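Local coordinates for protein beta-catenin homolog sys-1 (Caenorhabditis elegans, PDB 3C2G) that coregulates transcription in the Wnt signalling asymmetry pathway, activating or repressing target genes through transcription factors such as POP-1, which it binds directly, at residues I375-P380 and I437-K442; P380-L385 and M444-C449; L118-I123 and E167-T172; C136-F141 and M185-I190; R12-T17 and L55-D60. All blocks are in the same frame, centred on the assembly; numbering follows the deposited sequence.

From the N terminus, interaction 5 comes first: it closes a loop from the end region of helix 3-13 to helix 47-62 and stands in series with everything after it. Interaction 3 then joins helix 115-122 to helix 167-174, and interaction 4, opening before interaction 3 has closed, joins helix 134-150 to the start of helix 189-198. The two cross along the chain and touch in space, while Leu118 and Tyr59 bring interactions 3 and 5 together. Beyond the centre of the chain, interactions 1 and 2 form a second crossed pair, sharing Pro380 and helix 437-448, with centres about 57 and 56 Å from that of interaction 3. The contacts thus join helices, and one linker, along the elongated armadillo domain.

Interaction 1: I375-P380 and I437-K442; sequences IISKYP and IDILKK
Tyr379 offers its carbonyl oxygen to Lys442, while its ring leads away from that partner and is covered on one face by Lys378 CG, 3.7 Å above the plane and offset toward the rim. The second flat group is the carbonyl of Ser377. Lys442 NZ approaches it 31° out of the carbonyl plane. The resulting hydrogen bond from Lys442 NZ to Ser377 O is rather short at 2.5 Å. A second bond, from Lys442 NZ to Tyr379 O, is weak at 3.4 Å. One ammonium group thus bridges two carbonyls on either side of Lys378, where the chain leaves helix 368-377; a positive charge here would probably be favoured by the helix's carbonyl end. Lys442 gets there because its chain is extended beyond CG.

Ile376 and Ile439 cross at about a right angle, and the CG2 branch of Ile376 meets the CD1 tip of Ile439 at 3.8 Å. Ile439 CG1 stands anti to its backbone N (chi1 -156°), which carries that tip toward helix 368-377. Ser377 OG adds only a loose contact with the same methyl and bonds instead to His373 O.

Within the armadillo domain, the contact seats helix 437-448 against the C-terminal part of helix 368-377. Phe434 packs on both isoleucines, Cys401 of helix 388-409 backs Ile376, and the Tyr379 hydroxyl reaches Asp339 at the start of helix 339-352.

Interaction 2: P380-L385 and M444-C449; sequences PRLDEL and MSCLSC
Leu382 meets two cysteines of segment 444-449: its CB lies 4.0 Å from Cys449 SG, and its CD1 branch lies 4.1 Å from Cys446 SG. Alongside, the aliphatic part of Arg381 runs past Ser445, with CG and CD each 3.7 Å from Ser445 OG, while Asp383 OD2 comes to 4.0 Å from Cys449 CB. All these meetings are by van der Waals contact.

In armadillo terms, this is a linker between two helices, 368-377 and 388-409, laid against the C-terminal part of helix 437-448, with a short 3-10 turn at 382-383 presenting the leucine.

Charges within the linker shape its polar side. Arg381 NE donates to Asp383 OD1 at 2.9 Å, on the syn lone pair and 26° out of the guanidinium plane. A bend at chi3 (-44°) folds the arginine back onto its own segment. Glu384 OE1 sits over a face of the guanidinium, so it contributes charge attraction alone and completes a salt-bridge network.

Across the contact, Ser445 OG bonds to Lys442 O one turn earlier. Farther out, Arg461 of helix 457-472 takes the carbonyls of both Cys446 and Cys449, while Leu457 and Leu460 of the same helix pack on Leu382.

Interaction 3: L118-I123 and E167-T172; sequences LICNLI and EKLVGT
Cys120 and Leu169 bring their CA atoms to 5.9 Å where helices 115-122 and 167-174 run almost parallel, their short segments 9° apart and 9.7 Å between axes. Side-by-side stacking of near-parallel helices is a feature of armadillo superhelices, and this pair illustrates it with small side chains at the centre.

Cys120 is the residue that enters the neighbouring helix's surface. Its SG lies over the backbone of the other helix, 3.8 Å from Leu169 CA, and is flanked by Lys168 CG and Thr172 OG1; its CB meets the CD1 branch of Leu169. The sulfur therefore rests among three residues of a single helical turn. Toward the C-terminal end of segment 118-123, Ile123 CG1 meets Thr172 CG2 at 4.1 Å. Thr172 CG2 also sits near the carbonyl oxygens of Cys120 and Ile123, at 3.9 and 3.8 Å respectively. On another flank, Asn121 ND2 touches Lys168 CE, carried across because Asn121 CG lies anti to the backbone N (chi1 -150°).

Behind Ile123, Val140 and Phe141 of helix 134-150 cover the apolar side, whereas Lys168 NZ keeps a long, weak ion pair with Glu117. The threonine hydroxyl is occupied within its own helix: Thr172 OG1 donates to Lys168 O at 3.0 Å, reaching that oxygen from the face opposite to the one used by Thr172 N.

Interaction 4: C136-F141 and M185-I190; sequences CANQVF and MINPAI
Phe141 points from helix 134-150 straight at the start of helix 189-198, and its side chain accounts for most of the contact. At the root, CB faces both Asn187 OD1 and Ala189 CB. CG comes next, facing the amide carbon of Asn187. The two ortho carbons then part company: CD1 packs on Ala189 CB at 3.7 Å, whereas CD2 lies 3.7 Å from Asn187 ND2. Farther out, Phe141 CE1 meets Ile190 CG1 at 3.6 Å. Phe141 CE2 comes near Asn187 CB, and CZ ends against the CD1 methyl of Ile190.

The main partner is the asparagine, which covers one face of the ring. Its CB stands 4.0 Å from the ring centroid and 12° off the normal, a CH-pi contact, and its amide continues back over the ring toward Phe141 CB, the two planes 16° apart and stacked. Asn187 CG is anti to the backbone N (chi1 -164°), and this sets the amide over the ring. A bond fixes its rotation: Asn187 OD1 accepts from Ala189 N at 3.0 Å, in the carbonyl plane and on a lone pair. At the rim, Asn138 ND2 approaches Asn187 ND2, a mere touch between amides turned against each other.

Gln128 also packs on Phe141, and Tyr176 packs on Ile190. The OD1-to-N bond spanning Asn187 to Ala189 is an Asx turn, capping the beginning of a helix; here the same amide doubles as the lid over an aromatic ring that joins neighbouring helices of the armadillo domain.

Interaction 5: R12-T17 and L55-D60; sequences RLWFNT and LNIIYD
Trp14 makes the polar bond of the contact, donating through its indole NE1 to Asp60 OD2 at 2.7 Å. The N-H...O angle is 163° and the oxygen lies near the ring plane, but the carboxylate stands nearly perpendicular to the indole and is met on its anti side, tilted out of the carboxylate plane. Asp60 OD2 has a second partner, forming a salt bridge with Arg23, so two donors, one neutral and one charged, hold the same oxygen and probably stabilise its negative charge.

Over the ring face, Ile57 CG2 sits on the six-membered ring of the indole, 3.6 Å from its centroid and 14° off the normal, a CH-pi interaction. With Trp14 CG anti to the backbone N (chi1 178°), the indole spreads across that isoleucine. Arg23 adds a cation-pi contact.

Looser van der Waals contacts of Phe15 complete the set. Phe15 CE1 lies 3.7 Å from Asp60 CG, CE2 rests near Ile57 CG1, and CZ turns the ring edge to Asn56 O.

Near the N-terminal end of the armadillo domain, segment 12-17 thus abuts helix 47-62; helix 20-37 supplies Arg23 and packs Met26 on Trp14, and helix 71-90 backs Ile58.

Interaction 1: I375-P380 and I437-K442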
# COMPACT_ATOMS: atom_id res chain seq x y z
N ILE A 375 -22.27 1.36 -2.79
CA ILE A 375 -21.22 1.19 -1.79
C ILE A 375 -21.32 2.23 -0.69
O ILE A 375 -21.21 1.90 0.48
CB ILE A 375 -19.81 1.20 -2.42
CG1 ILE A 375 -19.62 -0.05 -3.26
CG2 ILE A 375 -18.74 1.21 -1.37
CD1 ILE A 375 -18.74 0.21 -4.45
N ILE A 376 -21.54 3.48 -1.06
CA ILE A 376 -21.70 4.54 -0.07
C ILE A 376 -22.91 4.27 0.84
O ILE A 376 -22.81 4.39 2.05
CB ILE A 376 -21.79 5.92 -0.75
CG1 ILE A 376 -20.45 6.26 -1.39
CG2 ILE A 376 -22.18 7.00 0.25
CD1 ILE A 376 -20.54 7.32 -2.45
N SER A 377 -24.03 3.85 0.23
CA SER A 377 -25.32 3.64 0.93
C SER A 377 -25.35 2.53 1.97
O SER A 377 -26.21 2.55 2.86
CB SER A 377 -26.44 3.36 -0.07
OG SER A 377 -26.65 4.49 -0.89
N LYS A 378 -24.46 1.56 1.84
CA LYS A 378 -24.50 0.37 2.69
C LYS A 378 -23.97 0.61 4.10
O LYS A 378 -24.23 -0.17 5.00
CB LYS A 378 -23.75 -0.80 2.02
CG LYS A 378 -22.23 -0.68 2.10
CD LYS A 378 -21.53 -1.53 1.06
CE LYS A 378 -20.99 -2.83 1.65
NZ LYS A 378 -20.36 -3.65 0.58
N TYR A 379 -23.22 1.69 4.30
CA TYR A 379 -22.59 1.96 5.60
C TYR A 379 -23.42 2.85 6.50
O TYR A 379 -24.11 3.75 6.01
CB TYR A 379 -21.19 2.56 5.43
CG TYR A 379 -20.23 1.63 4.75
CD1 TYR A 379 -19.74 0.51 5.41
CD2 TYR A 379 -19.82 1.87 3.44
CE1 TYR A 379 -18.87 -0.36 4.78
CE2 TYR A 379 -18.94 1.01 2.80
CZ TYR A 379 -18.47 -0.10 3.48
OH TYR A 379 -17.61 -0.96 2.86
N PRO A 380 -23.33 2.62 7.82
CA PRO A 380 -24.02 3.50 8.74
C PRO A 380 -23.31 4.85 8.78
O PRO A 380 -22.27 5.02 8.15
CB PRO A 380 -23.87 2.79 10.09
CG PRO A 380 -22.64 1.98 9.95
CD PRO A 380 -22.58 1.56 8.52
N ILE A 437 -32.78 11.48 -1.69
CA ILE A 437 -32.69 12.04 -0.33
C ILE A 437 -31.87 11.21 0.65
O ILE A 437 -31.25 11.76 1.55
CB ILE A 437 -34.06 12.36 0.30
CG1 ILE A 437 -34.97 11.13 0.30
CG2 ILE A 437 -34.71 13.53 -0.40
CD1 ILE A 437 -35.99 11.17 1.38
N ASP A 438 -31.87 9.89 0.48
CA ASP A 438 -31.15 9.03 1.40
C ASP A 438 -29.64 9.26 1.36
O ASP A 438 -29.02 9.37 2.41
CB ASP A 438 -31.49 7.56 1.15
CG ASP A 438 -31.16 6.67 2.35
OD1 ASP A 438 -30.88 7.19 3.47
OD2 ASP A 438 -31.19 5.43 2.18
N ILE A 439 -29.05 9.35 0.17
CA ILE A 439 -27.61 9.57 0.08
C ILE A 439 -27.21 11.01 0.43
O ILE A 439 -26.14 11.24 1.02
CB ILE A 439 -27.01 9.10 -1.27
CG1 ILE A 439 -25.51 8.79 -1.09
CG2 ILE A 439 -27.27 10.11 -2.38
CD1 ILE A 439 -24.91 8.00 -2.21
N LEU A 440 -28.07 11.97 0.10
CA LEU A 440 -27.84 13.35 0.54
C LEU A 440 -27.77 13.43 2.06
O LEU A 440 -26.89 14.09 2.60
CB LEU A 440 -28.93 14.30 0.02
CG LEU A 440 -28.84 14.76 -1.44
CD1 LEU A 440 -29.97 15.72 -1.75
CD2 LEU A 440 -27.50 15.41 -1.78
N LYS A 441 -28.70 12.76 2.74
CA LYS A 441 -28.71 12.77 4.19
C LYS A 441 -27.41 12.20 4.74
O LYS A 441 -26.80 12.80 5.62
CB LYS A 441 -29.91 12.00 4.74
CG LYS A 441 -31.21 12.80 4.78
CD LYS A 441 -32.35 11.93 5.32
CE LYS A 441 -33.71 12.53 5.01
NZ LYS A 441 -34.70 12.30 6.12
N LYS A 442 -26.98 11.06 4.20
CA LYS A 442 -25.76 10.39 4.63
C LYS A 442 -24.51 11.23 4.35
O LYS A 442 -23.61 11.32 5.19
CB LYS A 442 -25.65 9.01 3.99
CG LYS A 442 -26.70 8.06 4.52
CD LYS A 442 -26.61 6.65 3.94
CE LYS A 442 -27.36 5.68 4.86
NZ LYS A 442 -27.12 4.26 4.51

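Interaction 2: P380-L385 and M444-C449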
# COMPACT_ATOMS: atom_id res chain seq x y z
N PRO A 380 -23.33 2.62 7.82
CA PRO A 380 -24.02 3.50 8.74
C PRO A 380 -23.31 4.85 8.78
O PRO A 380 -22.27 5.02 8.15
CB PRO A 380 -23.87 2.79 10.09
CG PRO A 380 -22.64 1.98 9.95
CD PRO A 380 -22.58 1.56 8.52
N ARG A 381 -23.89 5.80 9.52
CA ARG A 381 -23.24 7.08 9.74
C ARG A 381 -21.94 6.83 10.49
O ARG A 381 -21.83 5.88 11.26
CB ARG A 381 -24.15 8.00 10.56
CG ARG A 381 -25.52 8.28 9.95
CD ARG A 381 -26.26 9.34 10.78
NE ARG A 381 -26.14 9.10 12.22
CZ ARG A 381 -27.04 8.46 12.96
NH1 ARG A 381 -26.83 8.28 14.26
NH2 ARG A 381 -28.16 7.99 12.41
N LEU A 382 -20.96 7.69 10.27
CA LEU A 382 -19.66 7.54 10.91
C LEU A 382 -19.74 7.59 12.43
O LEU A 382 -18.95 6.95 13.11
CB LEU A 382 -18.67 8.59 10.39
CG LEU A 382 -18.34 8.55 8.90
CD1 LEU A 382 -17.54 9.79 8.52
CD2 LEU A 382 -17.60 7.27 8.50
N ASP A 383 -20.71 8.34 12.95
CA ASP A 383 -20.92 8.42 14.40
C ASP A 383 -21.42 7.10 15.02
O ASP A 383 -21.30 6.90 16.22
CB ASP A 383 -21.79 9.64 14.81
CG ASP A 383 -23.12 9.73 14.04
OD1 ASP A 383 -23.54 8.73 13.40
OD2 ASP A 383 -23.75 10.81 14.08
N GLU A 384 -21.94 6.20 14.19
CA GLU A 384 -22.42 4.90 14.67
C GLU A 384 -21.37 3.79 14.60
O GLU A 384 -21.72 2.61 14.69
CB GLU A 384 -23.66 4.46 13.88
CG GLU A 384 -24.88 5.33 14.03
CD GLU A 384 -26.09 4.73 13.34
OE1 GLU A 384 -26.45 5.20 12.24
OE2 GLU A 384 -26.67 3.76 13.88
N LEU A 385 -20.10 4.14 14.43
CA LEU A 385 -19.03 3.14 14.37
C LEU A 385 -18.05 3.33 15.52
O LEU A 385 -17.42 4.38 15.64
CB LEU A 385 -18.30 3.19 13.03
CG LEU A 385 -19.09 2.81 11.77
CD1 LEU A 385 -18.38 3.32 10.52
CD2 LEU A 385 -19.34 1.30 11.68
N MSE A 444 -24.44 14.53 3.99
CA MSE A 444 -24.41 15.73 4.81
C MSE A 444 -24.11 15.40 6.26
O MSE A 444 -23.55 16.21 6.97
CB MSE A 444 -25.64 16.65 4.62
CG MSE A 444 -27.01 16.08 4.94
SE MSE A 444 -28.53 17.29 4.46
CE MSE A 444 -28.10 17.66 2.59
N SER A 445 -24.43 14.19 6.69
CA SER A 445 -24.08 13.79 8.04
C SER A 445 -22.58 13.49 8.25
O SER A 445 -22.07 13.72 9.33
CB SER A 445 -25.00 12.68 8.57
OG SER A 445 -24.56 11.40 8.16
N CYS A 446 -21.87 13.01 7.23
CA CYS A 446 -20.39 12.90 7.28
C CYS A 446 -19.73 14.26 7.46
O CYS A 446 -18.60 14.38 7.97
CB CYS A 446 -19.82 12.33 5.98
SG CYS A 446 -20.29 10.67 5.57
N LEU A 447 -20.43 15.28 7.00
CA LEU A 447 -19.91 16.62 6.91
C LEU A 447 -19.92 17.25 8.29
O LEU A 447 -19.08 18.11 8.59
CB LEU A 447 -20.80 17.42 5.97
CG LEU A 447 -20.23 18.34 4.91
CD1 LEU A 447 -18.95 17.80 4.26
CD2 LEU A 447 -21.31 18.58 3.88
N SER A 448 -20.86 16.81 9.12
CA SER A 448 -21.11 17.47 10.41
C SER A 448 -21.08 16.58 11.67
O SER A 448 -21.27 17.08 12.76
CB SER A 448 -22.45 18.21 10.35
OG SER A 448 -23.53 17.29 10.47
N CYS A 449 -20.88 15.27 11.53
CA CYS A 449 -20.85 14.39 12.72
C CYS A 449 -19.74 14.78 13.71
O CYS A 449 -18.69 15.29 13.32
CB CYS A 449 -20.80 12.90 12.35
SG CYS A 449 -19.53 12.40 11.12

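Interaction 3: L118-I123 and E167-T172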
# COMPACT_ATOMS: atom_id res chain seq x y z
N LEU A 118 29.93 -21.59 0.55
CA LEU A 118 29.63 -22.98 0.86
C LEU A 118 28.15 -23.14 1.25
O LEU A 118 27.48 -24.05 0.76
CB LEU A 118 30.53 -23.51 1.99
CG LEU A 118 32.04 -23.65 1.75
CD1 LEU A 118 32.72 -24.07 3.04
CD2 LEU A 118 32.37 -24.64 0.63
N ILE A 119 27.67 -22.25 2.12
CA ILE A 119 26.29 -22.29 2.60
C ILE A 119 25.32 -22.08 1.44
O ILE A 119 24.48 -22.94 1.16
CB ILE A 119 26.04 -21.22 3.71
CG1 ILE A 119 26.62 -21.69 5.05
CG2 ILE A 119 24.55 -20.88 3.84
CD1 ILE A 119 25.82 -22.75 5.76
N CYS A 120 25.48 -20.96 0.76
CA CYS A 120 24.63 -20.64 -0.36
C CYS A 120 24.65 -21.74 -1.42
O CYS A 120 23.65 -21.96 -2.11
CB CYS A 120 25.03 -19.27 -0.92
SG CYS A 120 25.06 -19.19 -2.70
N ASN A 121 25.76 -22.46 -1.53
CA ASN A 121 25.81 -23.60 -2.44
C ASN A 121 24.90 -24.76 -2.06
O ASN A 121 24.41 -25.47 -2.92
CB ASN A 121 27.23 -24.12 -2.60
CG ASN A 121 27.45 -24.74 -3.96
OD1 ASN A 121 27.24 -25.94 -4.15
ND2 ASN A 121 27.81 -23.90 -4.93
N LEU A 122 24.66 -24.93 -0.76
CA LEU A 122 23.79 -25.99 -0.28
C LEU A 122 22.29 -25.78 -0.58
O LEU A 122 21.51 -26.73 -0.49
CB LEU A 122 24.01 -26.21 1.22
CG LEU A 122 25.38 -26.74 1.63
CD1 LEU A 122 25.82 -26.16 2.97
CD2 LEU A 122 25.39 -28.23 1.68
N ILE A 123 21.88 -24.55 -0.91
CA ILE A 123 20.49 -24.30 -1.32
C ILE A 123 20.33 -24.15 -2.83
O ILE A 123 19.30 -23.69 -3.31
CB ILE A 123 19.85 -23.10 -0.61
CG1 ILE A 123 20.69 -21.83 -0.79
CG2 ILE A 123 19.58 -23.44 0.86
CD1 ILE A 123 20.02 -20.58 -0.30
N GLU A 167 26.66 -11.72 -5.78
CA GLU A 167 26.03 -12.25 -6.99
C GLU A 167 25.60 -13.72 -6.88
O GLU A 167 24.47 -14.06 -7.24
CB GLU A 167 26.94 -12.04 -8.21
N LYS A 168 26.49 -14.58 -6.38
CA LYS A 168 26.23 -16.04 -6.31
C LYS A 168 24.94 -16.36 -5.57
O LYS A 168 24.17 -17.22 -6.01
CB LYS A 168 27.41 -16.77 -5.66
CG LYS A 168 27.34 -18.29 -5.74
CD LYS A 168 28.58 -18.93 -5.07
CE LYS A 168 28.75 -20.41 -5.45
NZ LYS A 168 30.21 -20.82 -5.45
N LEU A 169 24.71 -15.67 -4.45
CA LEU A 169 23.50 -15.89 -3.69
C LEU A 169 22.21 -15.39 -4.38
O LEU A 169 21.18 -16.08 -4.34
CB LEU A 169 23.64 -15.32 -2.27
CG LEU A 169 22.42 -15.38 -1.34
CD1 LEU A 169 21.83 -16.78 -1.23
CD2 LEU A 169 22.81 -14.88 0.03
N VAL A 170 22.26 -14.22 -5.01
CA VAL A 170 21.04 -13.69 -5.64
C VAL A 170 20.71 -14.49 -6.90
O VAL A 170 19.54 -14.78 -7.17
CB VAL A 170 21.08 -12.15 -5.87
CG1 VAL A 170 21.04 -11.42 -4.54
CG2 VAL A 170 22.31 -11.71 -6.67
N GLY A 171 21.76 -14.87 -7.63
CA GLY A 171 21.65 -15.86 -8.71
C GLY A 171 20.98 -17.14 -8.24
O GLY A 171 19.98 -17.57 -8.81
N THR A 172 21.51 -17.72 -7.17
CA THR A 172 21.00 -18.99 -6.68
C THR A 172 19.52 -18.89 -6.32
O THR A 172 18.74 -19.75 -6.71
CB THR A 172 21.87 -19.55 -5.51
OG1 THR A 172 23.09 -20.07 -6.04
CG2 THR A 172 21.14 -20.68 -4.75

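Interaction 4: C136-F141 and M185-I190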
# COMPACT_ATOMS: atom_id res chain seq x y z
N CYS A 136 19.89 -31.41 3.48
CA CYS A 136 20.83 -30.35 3.84
C CYS A 136 20.30 -28.99 3.43
O CYS A 136 20.33 -28.04 4.22
CB CYS A 136 22.21 -30.60 3.22
SG CYS A 136 23.08 -31.97 4.02
N ALA A 137 19.80 -28.90 2.20
CA ALA A 137 19.12 -27.71 1.69
C ALA A 137 18.04 -27.23 2.65
O ALA A 137 18.00 -26.05 3.02
CB ALA A 137 18.52 -28.00 0.33
N ASN A 138 17.16 -28.14 3.07
CA ASN A 138 16.02 -27.76 3.89
C ASN A 138 16.47 -27.20 5.22
O ASN A 138 15.84 -26.32 5.79
CB ASN A 138 15.07 -28.95 4.11
CG ASN A 138 13.91 -28.59 5.03
OD1 ASN A 138 13.77 -29.17 6.12
ND2 ASN A 138 13.08 -27.62 4.61
N GLN A 139 17.60 -27.70 5.70
CA GLN A 139 18.17 -27.25 6.95
C GLN A 139 18.80 -25.86 6.85
O GLN A 139 18.69 -25.07 7.77
CB GLN A 139 19.20 -28.27 7.41
CG GLN A 139 19.27 -28.35 8.90
CD GLN A 139 19.63 -29.72 9.36
OE1 GLN A 139 20.55 -30.36 8.84
NE2 GLN A 139 18.90 -30.19 10.38
N VAL A 140 19.45 -25.58 5.73
CA VAL A 140 20.01 -24.26 5.50
C VAL A 140 18.91 -23.17 5.36
O VAL A 140 19.07 -22.06 5.86
CB VAL A 140 20.95 -24.26 4.30
CG1 VAL A 140 21.39 -22.84 3.94
CG2 VAL A 140 22.17 -25.15 4.59
N PHE A 141 17.79 -23.52 4.71
CA PHE A 141 16.63 -22.61 4.68
C PHE A 141 16.09 -22.32 6.07
O PHE A 141 15.70 -21.19 6.34
CB PHE A 141 15.50 -23.14 3.77
CG PHE A 141 15.78 -22.96 2.30
CD1 PHE A 141 15.96 -21.69 1.76
CD2 PHE A 141 15.84 -24.06 1.46
CE1 PHE A 141 16.21 -21.53 0.41
CE2 PHE A 141 16.10 -23.90 0.12
CZ PHE A 141 16.28 -22.63 -0.41
N MSE A 185 8.45 -26.57 -5.81
CA MSE A 185 9.87 -26.52 -5.42
C MSE A 185 10.26 -25.28 -4.61
O MSE A 185 11.37 -25.23 -4.08
CB MSE A 185 10.78 -26.55 -6.66
CG MSE A 185 10.65 -27.77 -7.55
SE MSE A 185 11.38 -29.38 -6.72
CE MSE A 185 10.80 -30.70 -8.08
N ILE A 186 9.39 -24.29 -4.53
CA ILE A 186 9.76 -22.99 -3.96
C ILE A 186 9.59 -22.98 -2.44
O ILE A 186 8.47 -22.89 -1.93
CB ILE A 186 8.97 -21.81 -4.62
CG1 ILE A 186 9.13 -21.82 -6.14
CG2 ILE A 186 9.43 -20.46 -4.07
CD1 ILE A 186 8.21 -20.87 -6.87
N ASN A 187 10.70 -23.10 -1.73
CA ASN A 187 10.70 -22.98 -0.28
C ASN A 187 10.31 -21.54 0.13
O ASN A 187 10.88 -20.59 -0.39
CB ASN A 187 12.08 -23.33 0.28
CG ASN A 187 12.06 -23.59 1.77
OD1 ASN A 187 11.85 -22.69 2.59
ND2 ASN A 187 12.28 -24.85 2.14
N PRO A 188 9.36 -21.39 1.06
CA PRO A 188 8.93 -20.06 1.52
C PRO A 188 10.07 -19.16 2.00
O PRO A 188 10.01 -17.94 1.83
CB PRO A 188 7.99 -20.37 2.68
CG PRO A 188 7.45 -21.72 2.38
CD PRO A 188 8.60 -22.47 1.73
N ALA A 189 11.10 -19.76 2.59
CA ALA A 189 12.27 -19.02 3.06
C ALA A 189 12.93 -18.20 1.95
O ALA A 189 13.55 -17.18 2.23
CB ALA A 189 13.29 -19.96 3.69
N ILE A 190 12.82 -18.65 0.71
CA ILE A 190 13.29 -17.87 -0.43
C ILE A 190 12.67 -16.47 -0.44
O ILE A 190 13.34 -15.51 -0.79
CB ILE A 190 13.03 -18.61 -1.76
CG1 ILE A 190 14.04 -19.74 -1.91
CG2 ILE A 190 13.17 -17.67 -2.94
CD1 ILE A 190 13.52 -20.93 -2.66

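Interaction 5: R12-T17 and L55-D60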
# COMPACT_ATOMS: atom_id res chain seq x y z
N ARG A 12 39.02 -31.31 20.49
CA ARG A 12 40.46 -31.20 20.64
C ARG A 12 41.21 -31.81 19.45
O ARG A 12 42.22 -31.27 19.00
CB ARG A 12 40.91 -31.85 21.96
CG ARG A 12 42.43 -32.05 22.11
CD ARG A 12 42.82 -32.60 23.48
NE ARG A 12 42.85 -34.06 23.54
CZ ARG A 12 42.01 -34.80 24.28
NH1 ARG A 12 41.07 -34.22 25.03
NH2 ARG A 12 42.11 -36.13 24.26
N LEU A 13 40.69 -32.92 18.92
CA LEU A 13 41.39 -33.69 17.89
C LEU A 13 40.99 -33.37 16.45
O LEU A 13 41.66 -33.81 15.50
CB LEU A 13 41.24 -35.19 18.17
CG LEU A 13 42.40 -35.98 18.81
CD1 LEU A 13 43.14 -35.24 19.93
CD2 LEU A 13 41.90 -37.35 19.31
N TRP A 14 39.92 -32.60 16.28
CA TRP A 14 39.35 -32.39 14.94
C TRP A 14 40.40 -32.03 13.89
O TRP A 14 40.48 -32.68 12.84
CB TRP A 14 38.24 -31.32 14.96
CG TRP A 14 37.69 -31.07 13.58
CD1 TRP A 14 38.17 -30.18 12.66
CD2 TRP A 14 36.58 -31.74 12.96
NE1 TRP A 14 37.42 -30.26 11.50
CE2 TRP A 14 36.44 -31.20 11.66
CE3 TRP A 14 35.69 -32.74 13.37
CZ2 TRP A 14 35.45 -31.62 10.77
CZ3 TRP A 14 34.70 -33.17 12.49
CH2 TRP A 14 34.59 -32.61 11.20
N PHE A 15 41.19 -31.00 14.17
CA PHE A 15 42.07 -30.44 13.15
C PHE A 15 43.29 -31.28 12.80
O PHE A 15 43.90 -31.07 11.76
CB PHE A 15 42.45 -29.01 13.51
CG PHE A 15 41.32 -28.04 13.32
CD1 PHE A 15 41.01 -27.56 12.05
CD2 PHE A 15 40.56 -27.63 14.41
CE1 PHE A 15 39.96 -26.66 11.87
CE2 PHE A 15 39.51 -26.72 14.23
CZ PHE A 15 39.20 -26.24 12.97
N ASN A 16 43.63 -32.24 13.64
CA ASN A 16 44.72 -33.14 13.33
C ASN A 16 44.26 -34.57 12.99
O ASN A 16 45.07 -35.50 12.91
CB ASN A 16 45.78 -33.10 14.43
CG ASN A 16 46.57 -31.78 14.43
OD1 ASN A 16 47.05 -31.32 13.39
ND2 ASN A 16 46.71 -31.18 15.61
N THR A 17 42.95 -34.72 12.79
CA THR A 17 42.35 -35.99 12.36
C THR A 17 41.71 -35.85 10.97
O THR A 17 40.50 -35.63 10.87
CB THR A 17 41.29 -36.49 13.36
OG1 THR A 17 41.66 -36.13 14.70
CG2 THR A 17 41.13 -37.99 13.26
N LEU A 55 31.91 -23.46 15.89
CA LEU A 55 31.66 -22.78 14.63
C LEU A 55 32.81 -23.05 13.67
O LEU A 55 32.60 -23.30 12.48
CB LEU A 55 31.47 -21.27 14.82
CG LEU A 55 30.18 -20.78 15.51
CD1 LEU A 55 30.20 -19.25 15.68
CD2 LEU A 55 28.93 -21.23 14.76
N ASN A 56 34.03 -23.02 14.21
CA ASN A 56 35.20 -23.23 13.39
C ASN A 56 35.28 -24.64 12.84
O ASN A 56 35.80 -24.85 11.75
CB ASN A 56 36.48 -22.85 14.14
CG ASN A 56 36.72 -21.34 14.14
OD1 ASN A 56 36.04 -20.58 13.44
ND2 ASN A 56 37.71 -20.91 14.92
N ILE A 57 34.72 -25.60 13.59
CA ILE A 57 34.62 -26.98 13.10
C ILE A 57 33.51 -27.13 12.04
O ILE A 57 33.72 -27.76 11.00
CB ILE A 57 34.43 -28.01 14.26
CG1 ILE A 57 35.71 -28.10 15.10
CG2 ILE A 57 34.10 -29.38 13.70
CD1 ILE A 57 35.58 -28.97 16.36
N ILE A 58 32.35 -26.55 12.32
CA ILE A 58 31.28 -26.53 11.32
C ILE A 58 31.82 -26.04 9.97
O ILE A 58 31.68 -26.72 8.94
CB ILE A 58 30.08 -25.69 11.79
CG1 ILE A 58 29.34 -26.43 12.91
CG2 ILE A 58 29.15 -25.38 10.62
CD1 ILE A 58 28.40 -25.59 13.70
N TYR A 59 32.48 -24.88 10.00
CA TYR A 59 33.08 -24.31 8.80
C TYR A 59 34.07 -25.27 8.13
O TYR A 59 33.95 -25.57 6.94
CB TYR A 59 33.75 -22.98 9.15
CG TYR A 59 34.37 -22.23 7.99
CD1 TYR A 59 33.93 -22.43 6.68
CD2 TYR A 59 35.36 -21.27 8.22
CE1 TYR A 59 34.48 -21.74 5.63
CE2 TYR A 59 35.91 -20.55 7.17
CZ TYR A 59 35.47 -20.79 5.88
OH TYR A 59 36.01 -20.11 4.82
N ASP A 60 35.02 -25.77 8.91
CA ASP A 60 36.01 -26.71 8.39
C ASP A 60 35.40 -27.97 7.77
O ASP A 60 35.84 -28.42 6.71
CB ASP A 60 37.03 -27.08 9.46
CG ASP A 60 38.15 -27.93 8.90
OD1 ASP A 60 39.03 -27.35 8.22
OD2 ASP A 60 38.10 -29.17 9.09